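Local atomic coordinates of cysteine desulfurase (Thermococcus onnurineus, PDB entry 5B89), a protein that probably releases sulfur from L-cysteine with the help of pyridoxal 5'-phosphate, passing it to a sulfur carrier and leaving L-alanine. Residues E83-I88 with G296-I301; D26-K29 with L33-E36. One frame throughout, in Å; residues are numbered along the deposited sequence.

Interaction 1. Residues E83-I88 with G296-I301; sequences EESRKI and GLAAGI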
ATOM      1  N   GLU B  83      16.036   0.847   4.281  1.00 11.57           N
ATOM      2  CA  GLU B  83      16.999   1.639   3.456  1.00 12.80           C
ATOM      3  C   GLU B  83      17.722   0.714   2.530  1.00 11.48           C
ATOM      4  O   GLU B  83      17.912   1.102   1.318  1.00 11.15           O
ATOM      5  CB  GLU B  83      17.957   2.353   4.389  1.00 15.72           C
ATOM      6  CG  GLU B  83      17.369   3.452   5.203  1.00 20.30           C
ATOM      7  CD  GLU B  83      18.382   4.045   6.206  1.00 27.29           C
ATOM      8  OE1 GLU B  83      19.470   3.428   6.479  1.00 33.52           O
ATOM      9  OE2 GLU B  83      18.003   5.054   6.802  1.00 31.20           O
ATOM     10  N   GLU B  84      18.226  -0.428   2.955  1.00 10.56           N
ATOM     11  CA  GLU B  84      18.878  -1.410   2.030  1.00 10.38           C
ATOM     12  C   GLU B  84      17.950  -1.733   0.824  1.00 11.40           C
ATOM     13  O   GLU B  84      18.394  -1.849  -0.331  1.00 12.00           O
ATOM     14  CB  GLU B  84      19.358  -2.628   2.733  1.00 13.96           C
ATOM     15  CG  GLU B  84      19.955  -3.704   1.906  1.00 18.49           C
ATOM     16  CD  GLU B  84      20.048  -5.074   2.608  1.00 23.04           C
ATOM     17  OE1 GLU B  84      19.080  -5.827   2.862  1.00 18.52           O
ATOM     18  OE2 GLU B  84      21.229  -5.508   2.859  1.00 31.25           O
ATOM     19  N   SER B  85      16.665  -1.962   1.111  1.00 10.94           N
ATOM     20  CA  SER B  85      15.716  -2.383   0.107  1.00  9.36           C
ATOM     21  C   SER B  85      15.530  -1.209  -0.861  1.00 10.04           C
ATOM     22  O   SER B  85      15.474  -1.508  -2.052  1.00 10.28           O
ATOM     23  CB  SER B  85      14.376  -2.685   0.859  1.00 10.82           C
ATOM     24  OG  SER B  85      14.522  -3.804   1.713  1.00 12.16           O
ATOM     25  N   ARG B  86      15.458   0.022  -0.431  1.00 10.22           N
ATOM     26  CA  ARG B  86      15.341   1.110  -1.343  1.00  8.76           C
ATOM     27  C   ARG B  86      16.597   1.192  -2.236  1.00 10.27           C
ATOM     28  O   ARG B  86      16.490   1.464  -3.383  1.00 10.79           O
ATOM     29  CB  ARG B  86      15.203   2.436  -0.624  1.00  8.99           C
ATOM     30  CG  ARG B  86      14.712   3.574  -1.497  1.00  9.71           C
ATOM     31  CD  ARG B  86      14.805   4.933  -0.840  1.00 10.09           C
ATOM     32  NE  ARG B  86      14.113   5.018   0.430  1.00 10.23           N
ATOM     33  CZ  ARG B  86      12.817   5.161   0.569  1.00 10.91           C
ATOM     34  NH1 ARG B  86      11.989   5.229  -0.447  1.00 11.42           N
ATOM     35  NH2 ARG B  86      12.342   5.205   1.791  1.00 13.57           N
ATOM     36  N   LYS B  87      17.772   0.999  -1.651  1.00 10.04           N
ATOM     37  CA  LYS B  87      19.012   0.989  -2.501  1.00 10.58           C
ATOM     38  C   LYS B  87      18.961  -0.100  -3.497  1.00 11.15           C
ATOM     39  O   LYS B  87      19.454   0.084  -4.650  1.00 11.66           O
ATOM     40  CB  LYS B  87      20.254   0.907  -1.568  1.00 12.64           C
ATOM     41  CG  LYS B  87      21.553   1.109  -2.367  1.00 18.44           C
ATOM     42  CD  LYS B  87      21.732   2.503  -2.900  1.00 22.61           C
ATOM     43  CE  LYS B  87      23.108   2.580  -3.526  1.00 29.17           C
ATOM     44  NZ  LYS B  87      23.183   3.885  -4.178  1.00 33.08           N
ATOM     45  N   ILE B  88      18.545  -1.306  -3.158  1.00  9.14           N
ATOM     46  CA  ILE B  88      18.481  -2.418  -4.085  1.00  8.95           C
ATOM     47  C   ILE B  88      17.532  -2.037  -5.262  1.00 11.00           C
ATOM     48  O   ILE B  88      17.809  -2.366  -6.407  1.00 10.93           O
ATOM     49  CB  ILE B  88      18.090  -3.748  -3.362  1.00 10.95           C
ATOM     50  CG1 ILE B  88      19.280  -4.215  -2.522  1.00 11.25           C
ATOM     51  CG2 ILE B  88      17.596  -4.799  -4.286  1.00 11.47           C
ATOM     52  CD1 ILE B  88      18.887  -5.263  -1.472  1.00 12.64           C
ATOM     53  N   GLY B 296      10.565  -7.693   1.051  1.00  9.83           N
ATOM     54  CA  GLY B 296      10.255  -8.751   0.106  1.00  9.88           C
ATOM     55  C   GLY B 296      10.594  -8.449  -1.359  1.00  9.57           C
ATOM     56  O   GLY B 296      11.103  -9.337  -2.074  1.00 10.10           O
ATOM     57  N   LEU B 297      10.309  -7.212  -1.686  1.00  9.16           N
ATOM     58  CA  LEU B 297      10.643  -6.789  -3.076  1.00  9.29           C
ATOM     59  C   LEU B 297      12.145  -6.814  -3.273  1.00  9.29           C
ATOM     60  O   LEU B 297      12.570  -7.290  -4.332  1.00  9.48           O
ATOM     61  CB  LEU B 297      10.046  -5.420  -3.362  1.00  9.23           C
ATOM     62  CG  LEU B 297      10.437  -4.782  -4.728  1.00  8.98           C
ATOM     63  CD1 LEU B 297      10.112  -5.697  -5.840  1.00 10.25           C
ATOM     64  CD2 LEU B 297       9.795  -3.434  -4.881  1.00 10.01           C
ATOM     65  N   ALA B 298      12.922  -6.332  -2.331  1.00  9.48           N
ATOM     66  CA  ALA B 298      14.413  -6.383  -2.454  1.00 10.26           C
ATOM     67  C   ALA B 298      14.854  -7.800  -2.549  1.00 10.27           C
ATOM     68  O   ALA B 298      15.737  -8.126  -3.387  1.00 11.35           O
ATOM     69  CB  ALA B 298      15.040  -5.647  -1.294  1.00 10.23           C
ATOM     70  N   ALA B 299      14.242  -8.746  -1.865  1.00  9.17           N
ATOM     71  CA  ALA B 299      14.573 -10.137  -2.010  1.00 10.49           C
ATOM     72  C   ALA B 299      14.208 -10.671  -3.316  1.00  9.78           C
ATOM     73  O   ALA B 299      14.992 -11.447  -3.876  1.00 12.09           O
ATOM     74  CB  ALA B 299      13.893 -10.965  -0.855  1.00 11.28           C
ATOM     75  N   GLY B 300      13.094 -10.285  -3.917  1.00 10.08           N
ATOM     76  CA  GLY B 300      12.718 -10.707  -5.286  1.00 10.02           C
ATOM     77  C   GLY B 300      13.698 -10.146  -6.271  1.00 10.13           C
ATOM     78  O   GLY B 300      14.123 -10.960  -7.135  1.00 10.03           O
ATOM     79  N   ILE B 301      14.091  -8.917  -6.130  1.00  9.17           N
ATOM     80  CA  ILE B 301      15.086  -8.365  -7.062  1.00  9.64           C
ATOM     81  C   ILE B 301      16.400  -9.098  -6.913  1.00 10.75           C
ATOM     82  O   ILE B 301      17.034  -9.449  -7.976  1.00 11.83           O
ATOM     83  CB  ILE B 301      15.202  -6.917  -6.818  1.00 10.60           C
ATOM     84  CG1 ILE B 301      13.989  -6.165  -7.376  1.00 10.71           C
ATOM     85  CG2 ILE B 301      16.477  -6.357  -7.477  1.00 10.73           C
ATOM     86  CD1 ILE B 301      13.863  -4.771  -6.879  1.00 12.00           C
TER

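Interaction 2. Residues D26-K29 with L33-E36; sequences DVRK and LTNE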
ATOM      1  N   ASP B  26      16.040 -24.993 -11.769  1.00 16.91           N
ATOM      2  CA  ASP B  26      16.556 -24.509 -10.475  1.00 18.06           C
ATOM      3  C   ASP B  26      15.711 -23.324  -9.921  1.00 18.83           C
ATOM      4  O   ASP B  26      15.813 -23.021  -8.723  1.00 26.05           O
ATOM      5  CB  ASP B  26      18.008 -24.058 -10.565  1.00 20.41           C
ATOM      6  CG  ASP B  26      18.955 -25.253 -10.617  1.00 24.41           C
ATOM      7  OD1 ASP B  26      18.488 -26.364 -10.255  1.00 25.70           O
ATOM      8  OD2 ASP B  26      20.116 -25.112 -11.054  1.00 25.38           O
ATOM      9  N   VAL B  27      14.866 -22.736 -10.736  1.00 14.53           N
ATOM     10  CA  VAL B  27      13.887 -21.750 -10.251  1.00 15.08           C
ATOM     11  C   VAL B  27      12.660 -22.471  -9.699  1.00 13.97           C
ATOM     12  O   VAL B  27      12.101 -22.143  -8.617  1.00 15.08           O
ATOM     13  CB  VAL B  27      13.548 -20.751 -11.345  1.00 14.70           C
ATOM     14  CG1 VAL B  27      12.625 -19.646 -10.753  1.00 15.64           C
ATOM     15  CG2 VAL B  27      14.823 -20.081 -11.810  1.00 18.35           C
ATOM     16  N   ARG B  28      12.154 -23.447 -10.411  1.00 14.06           N
ATOM     17  CA  ARG B  28      10.969 -24.215 -10.096  1.00 13.30           C
ATOM     18  C   ARG B  28      11.136 -24.900  -8.752  1.00 13.15           C
ATOM     19  O   ARG B  28      10.121 -25.040  -8.035  1.00 14.25           O
ATOM     20  CB  ARG B  28      10.662 -25.223 -11.153  1.00 13.94           C
ATOM     21  CG  ARG B  28      10.273 -24.617 -12.515  1.00 13.46           C
ATOM     22  CD  ARG B  28      10.228 -25.660 -13.600  1.00 14.73           C
ATOM     23  NE  ARG B  28       9.140 -26.598 -13.444  1.00 14.01           N
ATOM     24  CZ  ARG B  28       7.907 -26.418 -13.815  1.00 14.59           C
ATOM     25  NH1 ARG B  28       7.446 -25.291 -14.351  1.00 14.18           N
ATOM     26  NH2 ARG B  28       6.961 -27.355 -13.627  1.00 17.43           N
ATOM     27  N   LYS B  29      12.328 -25.275  -8.385  1.00 14.91           N
ATOM     28  CA  LYS B  29      12.532 -25.913  -7.091  1.00 17.11           C
ATOM     29  C   LYS B  29      12.215 -25.040  -5.910  1.00 17.95           C
ATOM     30  O   LYS B  29      12.047 -25.532  -4.867  1.00 18.48           O
ATOM     31  CB  LYS B  29      13.969 -26.341  -6.908  1.00 22.67           C
ATOM     32  CG  LYS B  29      14.368 -27.533  -7.695  1.00 31.02           C
ATOM     33  CD  LYS B  29      15.872 -27.673  -7.609  1.00 36.36           C
ATOM     34  CE  LYS B  29      16.260 -28.814  -6.715  1.00 44.00           C
ATOM     35  NZ  LYS B  29      15.965 -30.072  -7.439  1.00 52.44           N
ATOM     36  N   LEU B  33       4.095 -24.250  -6.001  1.00 12.16           N
ATOM     37  CA  LEU B  33       2.975 -24.320  -6.926  1.00 12.92           C
ATOM     38  C   LEU B  33       3.299 -24.836  -8.339  1.00 12.27           C
ATOM     39  O   LEU B  33       2.372 -25.291  -8.972  1.00 13.92           O
ATOM     40  CB  LEU B  33       2.237 -22.971  -6.999  1.00 14.04           C
ATOM     41  CG  LEU B  33       1.272 -22.794  -5.849  1.00 13.81           C
ATOM     42  CD1 LEU B  33       0.893 -21.260  -5.689  1.00 14.46           C
ATOM     43  CD2 LEU B  33      -0.006 -23.599  -6.090  1.00 14.51           C
ATOM     44  N   THR B  34       4.544 -24.741  -8.774  1.00 13.10           N
ATOM     45  CA  THR B  34       4.871 -25.299 -10.120  1.00 13.68           C
ATOM     46  C   THR B  34       4.744 -26.783 -10.155  1.00 16.31           C
ATOM     47  O   THR B  34       4.604 -27.328 -11.259  1.00 17.87           O
ATOM     48  CB  THR B  34       6.272 -24.898 -10.556  1.00 14.10           C
ATOM     49  OG1 THR B  34       7.320 -25.386  -9.679  1.00 15.71           O
ATOM     50  CG2 THR B  34       6.412 -23.313 -10.646  1.00 15.22           C
ATOM     51  N   ASN B  35       4.688 -27.427  -9.014  1.00 15.99           N
ATOM     52  CA  ASN B  35       4.472 -28.863  -8.949  1.00 19.36           C
ATOM     53  C   ASN B  35       3.017 -29.175  -9.015  1.00 20.03           C
ATOM     54  O   ASN B  35       2.672 -30.384  -9.163  1.00 21.55           O
ATOM     55  CB  ASN B  35       5.158 -29.435  -7.703  1.00 20.57           C
ATOM     56  CG  ASN B  35       5.353 -30.931  -7.779  1.00 28.41           C
ATOM     57  OD1 ASN B  35       4.857 -31.665  -6.936  1.00 34.36           O
ATOM     58  ND2 ASN B  35       6.035 -31.388  -8.825  1.00 25.84           N
ATOM     59  N   GLU B  36       2.129 -28.196  -8.861  1.00 16.00           N
ATOM     60  CA  GLU B  36       0.706 -28.453  -8.835  1.00 16.74           C
ATOM     61  C   GLU B  36      -0.116 -27.965  -9.987  1.00 16.13           C
ATOM     62  O   GLU B  36      -1.116 -28.504 -10.280  1.00 17.67           O
ATOM     63  CB  GLU B  36       0.077 -27.814  -7.588  1.00 20.15           C
ATOM     64  CG  GLU B  36       0.835 -28.019  -6.320  1.00 24.81           C
ATOM     65  CD  GLU B  36       0.801 -29.433  -5.847  1.00 33.25           C
ATOM     66  OE1 GLU B  36       1.758 -29.853  -5.222  1.00 43.84           O
ATOM     67  OE2 GLU B  36      -0.180 -30.101  -6.100  1.00 41.00           O
TER
HETATM   68  O   HOH W   1       3.995 -27.455 -14.097  1.00 22.04           O

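Interaction 1. Residues E83-I88 with G296-I301
A298 pushes its methyl group against the backbone and side chain of S85 and, one turn further along the same helix, against I88. Its CB lies 3.6 Å from the CA of S85, so the methyl rests on the partner helix itself and not merely on what projects from it. The two CA atoms, of S85 and A298, are 4.9 Å apart, the nearest pair of the contact, and the helix axes approach to 8.7 Å. Because S85 keeps OG beside its own backbone N (chi1 -67°), the hydroxyl can turn back along its helix to hydrogen-bond the carbonyl oxygen of K81. S85 OG also lies 3.6 Å from A298 CB, so a hydroxyl already bonded within its own helix borders the methyl.

I88 reaches A298 with CD1, 3.9 Å from the methyl CB, while CG2 passes the A298 carbonyl oxygen and goes on to I301. With CG1 beside the backbone N (chi1 -72°), CG2 is left anti to that N and turned to I301. There the two isoleucines meet methyl to methyl, CG2 of I88 being 3.7 Å from CG2 of I301, and their side chains pass alongside, pointing opposite ways. No hydrogen bond crosses between the segments; the attraction is that of close-fitting apolar surfaces. I301 also touches V89 and F92 of helix 73-93, and I88 touches R302, which extends the same seam toward the C-terminal end of each helix.

The helices run in roughly the same direction, crossing at 41°. The contact is a buried crossing of two helices in which a small residue on each side (S85, A298) lets the backbones come close; it joins helices 73-93 and 291-307, more than 200 residues apart in sequence, within the class-V aminotransferase fold of this pyridoxal-phosphate enzyme.

Interaction 2. Residues D26-K29 with L33-E36
A water molecule between R28 and T34 is gripped from both segments: it accepts a hydrogen bond from NH2 of R28 at 3.0 Å and lies 2.9 Å from the carbonyl oxygen of T34, to which it can donate, although other acceptors compete for its protons. It lies at the edge of the guanidinium group, in its plane. The direct approach of R28 NH2 to T34 O, at 3.3 Å, is too poorly angled to count as a bond.

T34 comes over a face of the same guanidinium. Its CB stands 3.8 Å above the plane, over the centre of the group, and is about equally far from CZ, NH1 and NH2 of R28. The arginine chain bends at its third torsion (chi3 69°), which brings the planar end over T34. The planar end is also held by other parts of the chain: NH1 forms a salt bridge with E402, on the C-terminal helix 400-415, and a hydrogen bond with the carbonyl oxygen of Y397. Charge pairing, a backbone acceptor and the water together should restrict its rotation.

Here, in the N-terminal region, the chain leaves the short helix 25-28 and runs on through a loop to strand 38-39, passing T34 close to R28. The amide N of E36 bonds to the carbonyl oxygen of L33 at 2.9 Å and closes L33-E36 as a type I beta turn, with T34 and N35 at its central positions.

With chi1 at 62°, the hydroxyl of T34 sits between its own backbone N and carbonyl carbon and hydrogen-bonds the carbonyl oxygen of I31. Its OG1 also packs against the aliphatic start of the arginine, 3.7 Å from CB of R28. L33 faces away from R28 and packs on L61 of the second subunit.

Interactions 1 and 2 lie 23 Å apart between centres and about 10 Å at their nearest atoms, without touching. They follow one another along the chain: the local turn of interaction 2 closes before helix 73-93 of interaction 1 begins. Helix 291-307 connects them, since it carries A298 and I301 of interaction 1 and, near its end, Y303 and I307, on which V27 beside R28 packs. Interaction 1 is the nearer to the cofactor site: the side chain of I301 is about 11 Å from that of S233 and about 12 Å from that of H235, both of which bind pyridoxal 5'-phosphate. Interaction 2 is a surface contact away from that site.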